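PDB 3QOO: fluoroacetyl-CoA-specific thioesterase-like domain-containing protein from Thermanaerovibrio acidaminovorans, which is of unknown function but adopts a hot-dog fold and, by family resemblance, may act as a thioesterase on acyl-CoA substrates related to fluoroacetyl-CoA. Local coordinates for residues M18-T29 with F38-T47; G96-K104 with T114-V122. One frame throughout, in Å; residues are numbered along the deposited sequence.

Contact 1 of 2, residues M18-T29 with F38-T47; sequences MVKKVSVSDTVT and FMSTAAFLET. With NA (sodium ion), chain B.
Met-39, a selenomethionine, reaches from just before helix 41-56 of the hot-dog fold into the turn that follows strand 15-21, and its terminal methyl sits among Lys-20, Val-22 and Asp-26. CG stands anti to the backbone N (chi1 -179°) and the chain stays extended until it bends at the selenium, which sends CE to within 3.7 Å of Asp-26 CB. There it lies alongside the aspartate, pointing the same way, while the aliphatic chain of Lys-20 and the CG2 branch of Val-22 pass across it. The selenium itself rests over one face of the Phe-44 ring, offset toward the rim.

The carboxylate of Asp-26 turns back to its own segment: OD1 takes Lys-20 NZ in a salt bridge of 2.9 Å, on the syn side, and OD2 takes Ser-23 N through its anti lone pair while Ser-23 OG comes from above the carboxylate plane. Three protein donors, with a water on OD1 as well, hold the rotation of this buried group. Ser-23 OG also binds a sodium ion together with Ser-25 OG and three waters, so Asp-26 is a second-shell partner of the metal.

The backbone oxygen of Asp-26 faces the helix start and accepts from Ser-40 N (2.9 Å, almost straight at 170°). Ser-40 is the N-cap: its OG accepts from Ala-43 N. One water further joins Thr-29 O to Ala-42 N. One turn on, Thr-47 CG2 touches the selenium of Met-18, and Glu-46 continues to a salt bridge with Arg-31 of the second subunit. Beside the cap, Thr-29 OG1 and Ser-40 OG share a short hydrogen bond of 2.6 Å in which either could be the donor.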
# COMPACT_ATOMS: atom_id res chain seq x y z
N MSE A 18 16.30 -5.96 -3.06
CA MSE A 18 16.04 -6.55 -4.36
C MSE A 18 15.82 -5.47 -5.39
O MSE A 18 15.49 -4.35 -5.06
CB MSE A 18 14.86 -7.50 -4.30
CG MSE A 18 13.57 -6.84 -4.01
SE MSE A 18 12.00 -8.01 -3.97
CE MSE A 18 11.84 -8.25 -5.82
N VAL A 19 15.96 -5.87 -6.64
CA VAL A 19 15.76 -5.01 -7.79
C VAL A 19 14.49 -5.45 -8.50
O VAL A 19 14.29 -6.63 -8.78
CB VAL A 19 16.94 -4.98 -8.77
CG1 VAL A 19 16.71 -3.96 -9.88
CG2 VAL A 19 18.24 -4.73 -8.01
N LYS A 20 13.62 -4.47 -8.73
CA LYS A 20 12.33 -4.71 -9.30
C LYS A 20 12.24 -3.92 -10.60
O LYS A 20 12.39 -2.70 -10.55
CB LYS A 20 11.29 -4.23 -8.27
CG LYS A 20 9.92 -4.08 -8.71
CD LYS A 20 9.24 -5.36 -9.00
CE LYS A 20 7.82 -5.07 -9.45
NZ LYS A 20 7.05 -6.29 -9.85
N LYS A 21 11.94 -4.57 -11.72
CA LYS A 21 11.71 -3.87 -12.98
C LYS A 21 10.25 -3.41 -13.04
O LYS A 21 9.32 -4.18 -12.77
CB LYS A 21 12.02 -4.74 -14.21
CG LYS A 21 12.19 -3.87 -15.46
CD LYS A 21 12.72 -4.57 -16.63
CE LYS A 21 14.05 -5.13 -16.36
NZ LYS A 21 15.16 -4.18 -16.55
N VAL A 22 10.04 -2.17 -13.41
CA VAL A 22 8.67 -1.64 -13.46
C VAL A 22 7.99 -2.17 -14.72
O VAL A 22 8.41 -1.88 -15.84
CB VAL A 22 8.62 -0.11 -13.39
CG1 VAL A 22 7.18 0.38 -13.46
CG2 VAL A 22 9.35 0.41 -12.16
N SER A 23 6.89 -2.88 -14.53
CA SER A 23 6.12 -3.48 -15.61
C SER A 23 4.66 -3.02 -15.55
O SER A 23 4.24 -2.38 -14.60
CB SER A 23 6.20 -5.00 -15.57
OG SER A 23 5.43 -5.52 -14.49
N VAL A 24 3.89 -3.38 -16.56
CA VAL A 24 2.51 -2.92 -16.65
C VAL A 24 1.69 -3.35 -15.40
O VAL A 24 0.86 -2.60 -14.91
CB VAL A 24 1.84 -3.32 -18.01
CG1 VAL A 24 1.75 -4.84 -18.15
CG2 VAL A 24 0.48 -2.59 -18.23
N SER A 25 1.99 -4.53 -14.83
CA SER A 25 1.24 -4.97 -13.64
C SER A 25 1.54 -4.15 -12.41
O SER A 25 0.81 -4.19 -11.42
CB SER A 25 1.46 -6.44 -13.38
OG SER A 25 2.78 -6.72 -13.05
N ASP A 26 2.63 -3.39 -12.44
CA ASP A 26 3.04 -2.51 -11.36
C ASP A 26 2.50 -1.10 -11.51
O ASP A 26 2.71 -0.29 -10.63
CB ASP A 26 4.58 -2.44 -11.30
CG ASP A 26 5.22 -3.79 -11.17
OD1 ASP A 26 4.85 -4.48 -10.20
OD2 ASP A 26 6.08 -4.15 -12.01
N THR A 27 1.81 -0.79 -12.61
CA THR A 27 1.34 0.58 -12.88
C THR A 27 -0.17 0.59 -12.93
O THR A 27 -0.80 1.65 -12.66
CB THR A 27 1.87 1.13 -14.21
OG1 THR A 27 1.25 0.44 -15.31
CG2 THR A 27 3.36 1.08 -14.31
N VAL A 28 -0.77 -0.54 -13.32
CA VAL A 28 -2.21 -0.60 -13.54
C VAL A 28 -2.92 -0.41 -12.21
O VAL A 28 -4.06 0.08 -12.15
CB VAL A 28 -2.65 -1.94 -14.18
CG1 VAL A 28 -2.03 -2.08 -15.55
CG2 VAL A 28 -2.37 -3.13 -13.26
N THR A 29 -2.20 -0.76 -11.15
CA THR A 29 -2.66 -0.61 -9.77
C THR A 29 -2.68 0.85 -9.25
O THR A 29 -3.09 1.12 -8.09
CB THR A 29 -1.86 -1.51 -8.87
OG1 THR A 29 -0.45 -1.37 -9.16
CG2 THR A 29 -2.27 -2.98 -9.12
N PHE A 38 4.06 4.97 -14.70
CA PHE A 38 4.96 4.78 -13.56
C PHE A 38 4.37 3.92 -12.46
O PHE A 38 3.17 3.69 -12.38
CB PHE A 38 5.44 6.14 -13.06
CG PHE A 38 4.34 7.11 -12.71
CD1 PHE A 38 3.77 7.10 -11.45
CD2 PHE A 38 3.94 8.05 -13.63
CE1 PHE A 38 2.82 8.02 -11.12
CE2 PHE A 38 2.98 8.96 -13.32
CZ PHE A 38 2.40 8.96 -12.08
N MSE A 39 5.26 3.44 -11.61
CA MSE A 39 4.92 2.46 -10.60
C MSE A 39 3.95 3.04 -9.57
O MSE A 39 4.11 4.17 -9.10
CB MSE A 39 6.21 2.02 -9.91
CG MSE A 39 6.02 0.96 -8.80
SE MSE A 39 7.70 0.18 -8.17
CE MSE A 39 7.40 -1.28 -9.18
N SER A 40 2.95 2.24 -9.20
CA SER A 40 1.90 2.65 -8.25
C SER A 40 2.35 2.49 -6.80
O SER A 40 3.28 1.74 -6.46
CB SER A 40 0.69 1.78 -8.44
OG SER A 40 0.93 0.48 -7.95
N THR A 41 1.65 3.17 -5.92
CA THR A 41 1.90 3.02 -4.50
C THR A 41 1.69 1.58 -4.04
O THR A 41 2.46 1.07 -3.24
CB THR A 41 1.02 3.95 -3.69
OG1 THR A 41 1.15 5.27 -4.23
CG2 THR A 41 1.45 3.98 -2.22
N ALA A 42 0.66 0.92 -4.56
CA ALA A 42 0.40 -0.47 -4.21
C ALA A 42 1.58 -1.35 -4.58
O ALA A 42 1.94 -2.28 -3.82
CB ALA A 42 -0.87 -0.99 -4.90
N ALA A 43 2.21 -1.09 -5.72
CA ALA A 43 3.38 -1.86 -6.13
C ALA A 43 4.55 -1.63 -5.20
O ALA A 43 5.27 -2.58 -4.87
CB ALA A 43 3.77 -1.50 -7.56
N PHE A 44 4.81 -0.40 -4.81
CA PHE A 44 5.85 -0.14 -3.81
C PHE A 44 5.57 -0.90 -2.54
O PHE A 44 6.48 -1.50 -1.95
CB PHE A 44 5.98 1.35 -3.50
CG PHE A 44 6.66 2.14 -4.58
CD1 PHE A 44 8.01 2.06 -4.77
CD2 PHE A 44 5.96 3.03 -5.35
CE1 PHE A 44 8.65 2.77 -5.74
CE2 PHE A 44 6.60 3.78 -6.32
CZ PHE A 44 7.94 3.65 -6.52
N LEU A 45 4.31 -0.92 -2.11
CA LEU A 45 3.93 -1.61 -0.90
C LEU A 45 4.12 -3.13 -1.03
O LEU A 45 4.70 -3.77 -0.15
CB LEU A 45 2.49 -1.26 -0.53
CG LEU A 45 2.12 -1.32 0.95
CD1 LEU A 45 0.83 -0.57 1.19
CD2 LEU A 45 2.02 -2.72 1.48
N GLU A 46 3.66 -3.71 -2.13
CA GLU A 46 3.79 -5.14 -2.34
C GLU A 46 5.27 -5.56 -2.25
O GLU A 46 5.61 -6.61 -1.69
CB GLU A 46 3.22 -5.51 -3.71
CG GLU A 46 3.32 -6.98 -4.01
CD GLU A 46 2.85 -7.34 -5.39
OE1 GLU A 46 2.23 -6.48 -6.06
OE2 GLU A 46 3.10 -8.49 -5.79
N THR A 47 6.16 -4.76 -2.84
CA THR A 47 7.57 -5.10 -2.88
C THR A 47 8.21 -4.97 -1.50
O THR A 47 9.02 -5.80 -1.08
CB THR A 47 8.29 -4.25 -3.92
OG1 THR A 47 7.59 -4.28 -5.19
CG2 THR A 47 9.71 -4.72 -4.05
NA NA B . 4.45 -7.77 -14.38
O HOH W 1 3.12 -7.11 -16.34
O HOH W 2 4.58 -5.01 -7.41
O HOH W 3 -2.07 2.17 -5.71
O HOH W 4 5.80 -8.18 -12.50
O HOH W 5 3.25 -9.83 -14.13

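Contact 2 of 2, residues G96-K104 with T114-V122; sequences GNRVVLSMK and TGLQERVVV
Val-99 with Arg-119 and Leu-101 with Gln-117 are hydrogen-bonded pairs of an antiparallel beta hairpin at the heart of the hot-dog sheet, each closed by two backbone bonds, such as Leu-101 N to Gln-117 O at 2.8 Å. Met-103 with Gly-115 forms a third such pair, but its bonds are more bent, with Met-103 N meeting Gly-115 O at 138° and from above the carbonyl plane. CA-H...O contacts fill the intervals, as from Leu-116 CA to Leu-101 O.

The charged interaction lies on the face carrying Arg-98, Val-100 and Glu-118. Arg-98 NH1 gives a salt bridge of 3.1 Å to Glu-118 OE2, which sits in the guanidinium plane although the carboxylate is turned 65° against it. Asn-97 OD1 accepts from Arg-98 NE at the same guanidinium's edge. Glu-118 OE1 has a further partner, Arg-70 of strand 64-75. On the other face, Arg-119 hydrogen-bonds Gln-117 OE1 through NH1 and Ser-66 OG through NE.

In the packing, Val-120 lies over one face of the Arg-98 guanidinium, toward the rim, and Val-100 CG2 meets Glu-118 CG. On the other face, which helix 41-56 covers, Met-103 bends at chi2 (-88°) and chi3, carrying its selenium and CE over the backbone at Thr-114 and Gly-115. With Glu-118 held by two arginines, its carboxylate is probably stabilised in the ionised form.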
# COMPACT_ATOMS: atom_id res chain seq x y z
N GLY A 96 7.61 -5.68 21.60
CA GLY A 96 6.80 -6.83 21.89
C GLY A 96 7.03 -7.89 20.83
O GLY A 96 8.15 -8.30 20.56
N ASN A 97 5.93 -8.32 20.22
CA ASN A 97 5.96 -9.32 19.15
C ASN A 97 5.93 -8.67 17.78
O ASN A 97 5.57 -9.30 16.80
CB ASN A 97 4.85 -10.35 19.31
CG ASN A 97 3.44 -9.75 19.20
OD1 ASN A 97 3.26 -8.53 19.20
ND2 ASN A 97 2.43 -10.61 19.14
N ARG A 98 6.34 -7.40 17.72
CA ARG A 98 6.33 -6.68 16.46
C ARG A 98 7.69 -6.15 16.04
O ARG A 98 8.54 -5.86 16.86
CB ARG A 98 5.33 -5.55 16.52
CG ARG A 98 3.87 -6.05 16.44
CD ARG A 98 3.18 -5.54 17.59
NE ARG A 98 1.89 -6.19 17.71
CZ ARG A 98 0.77 -5.80 17.15
NH1 ARG A 98 0.73 -4.76 16.33
NH2 ARG A 98 -0.32 -6.49 17.42
N VAL A 99 7.85 -6.03 14.73
CA VAL A 99 9.05 -5.53 14.11
C VAL A 99 8.63 -4.39 13.19
O VAL A 99 7.70 -4.55 12.39
CB VAL A 99 9.82 -6.61 13.31
CG1 VAL A 99 11.11 -6.04 12.74
CG2 VAL A 99 10.09 -7.87 14.17
N VAL A 100 9.29 -3.25 13.31
CA VAL A 100 9.06 -2.14 12.37
C VAL A 100 10.28 -2.08 11.43
O VAL A 100 11.43 -2.09 11.91
CB VAL A 100 8.88 -0.81 13.11
CG1 VAL A 100 8.68 0.31 12.08
CG2 VAL A 100 7.67 -0.85 14.07
N LEU A 101 10.02 -2.08 10.14
CA LEU A 101 11.01 -2.00 9.10
C LEU A 101 10.84 -0.74 8.29
O LEU A 101 9.71 -0.32 8.03
CB LEU A 101 10.88 -3.21 8.18
CG LEU A 101 10.99 -4.56 8.93
CD1 LEU A 101 9.61 -5.15 9.18
CD2 LEU A 101 11.83 -5.55 8.16
N SER A 102 11.95 -0.13 7.89
CA SER A 102 11.94 0.98 6.99
C SER A 102 12.28 0.52 5.57
O SER A 102 12.84 -0.55 5.37
CB SER A 102 12.95 1.99 7.46
OG SER A 102 14.25 1.47 7.44
N MSE A 103 11.92 1.35 4.61
CA MSE A 103 12.10 1.04 3.19
C MSE A 103 12.56 2.27 2.45
O MSE A 103 12.09 3.38 2.69
CB MSE A 103 10.78 0.53 2.58
CG MSE A 103 10.82 0.14 1.14
SE MSE A 103 10.50 1.59 -0.12
CE MSE A 103 8.54 1.59 -0.07
N LYS A 104 13.48 2.05 1.52
CA LYS A 104 13.86 3.04 0.55
C LYS A 104 13.93 2.38 -0.80
O LYS A 104 14.45 1.28 -0.93
CB LYS A 104 15.20 3.72 0.92
CG LYS A 104 15.49 5.02 0.17
CD LYS A 104 16.54 5.84 0.91
CE LYS A 104 16.88 7.14 0.18
NZ LYS A 104 17.89 7.90 0.97
N THR A 114 9.87 6.08 -0.21
CA THR A 114 10.27 5.59 1.10
C THR A 114 9.05 4.95 1.76
O THR A 114 7.91 5.17 1.31
CB THR A 114 10.83 6.68 1.97
OG1 THR A 114 9.91 7.75 2.06
CG2 THR A 114 12.20 7.16 1.43
N GLY A 115 9.26 4.18 2.81
CA GLY A 115 8.16 3.55 3.48
C GLY A 115 8.48 2.98 4.81
O GLY A 115 9.65 2.99 5.23
N LEU A 116 7.46 2.45 5.48
CA LEU A 116 7.67 1.67 6.66
C LEU A 116 6.59 0.60 6.72
O LEU A 116 5.49 0.75 6.17
CB LEU A 116 7.67 2.49 7.89
CG LEU A 116 6.39 3.02 8.41
CD1 LEU A 116 5.41 1.94 8.97
CD2 LEU A 116 6.68 4.07 9.50
N GLN A 117 6.90 -0.47 7.46
CA GLN A 117 5.95 -1.55 7.67
C GLN A 117 6.15 -2.13 9.06
O GLN A 117 7.29 -2.41 9.46
CB GLN A 117 6.09 -2.62 6.61
CG GLN A 117 5.00 -3.71 6.70
CD GLN A 117 5.00 -4.58 5.48
OE1 GLN A 117 5.58 -5.67 5.49
NE2 GLN A 117 4.40 -4.08 4.39
N GLU A 118 5.07 -2.29 9.81
CA GLU A 118 5.07 -2.97 11.08
C GLU A 118 4.47 -4.34 10.85
O GLU A 118 3.38 -4.44 10.28
CB GLU A 118 4.27 -2.21 12.11
CG GLU A 118 4.19 -2.87 13.48
CD GLU A 118 3.32 -2.13 14.44
OE1 GLU A 118 3.07 -0.92 14.23
OE2 GLU A 118 2.88 -2.78 15.41
N ARG A 119 5.17 -5.38 11.30
CA ARG A 119 4.68 -6.76 11.17
C ARG A 119 4.64 -7.40 12.57
O ARG A 119 5.45 -7.05 13.45
CB ARG A 119 5.59 -7.58 10.25
CG ARG A 119 5.71 -6.98 8.86
CD ARG A 119 6.41 -7.87 7.84
NE ARG A 119 5.67 -9.09 7.55
CZ ARG A 119 4.61 -9.16 6.74
NH1 ARG A 119 4.18 -8.09 6.05
NH2 ARG A 119 3.97 -10.32 6.62
N VAL A 120 3.70 -8.31 12.75
CA VAL A 120 3.52 -9.04 14.00
C VAL A 120 3.85 -10.51 13.77
O VAL A 120 3.54 -11.08 12.74
CB VAL A 120 2.09 -8.86 14.60
CG1 VAL A 120 0.98 -9.39 13.66
CG2 VAL A 120 1.97 -9.50 15.97
N VAL A 121 4.51 -11.13 14.76
CA VAL A 121 4.76 -12.55 14.71
C VAL A 121 3.59 -13.30 15.30
O VAL A 121 3.12 -12.97 16.41
CB VAL A 121 6.07 -12.91 15.45
CG1 VAL A 121 6.21 -14.43 15.51
CG2 VAL A 121 7.21 -12.23 14.80
N VAL A 122 3.06 -14.27 14.54
CA VAL A 122 1.88 -15.00 14.94
C VAL A 122 2.16 -16.50 14.81
O VAL A 122 2.97 -16.91 14.00
CB VAL A 122 0.63 -14.61 14.05
CG1 VAL A 122 0.34 -13.11 14.04
CG2 VAL A 122 0.78 -15.11 12.61

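How the contacts relate
Contact 1 closes before contact 2 opens along the chain, and their centres lie about 20 Å apart. Both reach the one antiparallel sheet of the hot-dog fold: contact 1 joins its outer strand 15-21 and the following turn to the start of helix 41-56, whereas contact 2 pairs strands 98-107 and 110-123 farther in. The helix is the bridge between them. Leu-45 CD2 packs on Gln-117 NE2 at 4.0 Å, and Phe-44 O approaches Met-103 CE, so the helix begun in contact 1 lies against the sheet face formed in contact 2. Together they give the sheet curled round its helix in one subunit, which pairs with a second copy in the dimer.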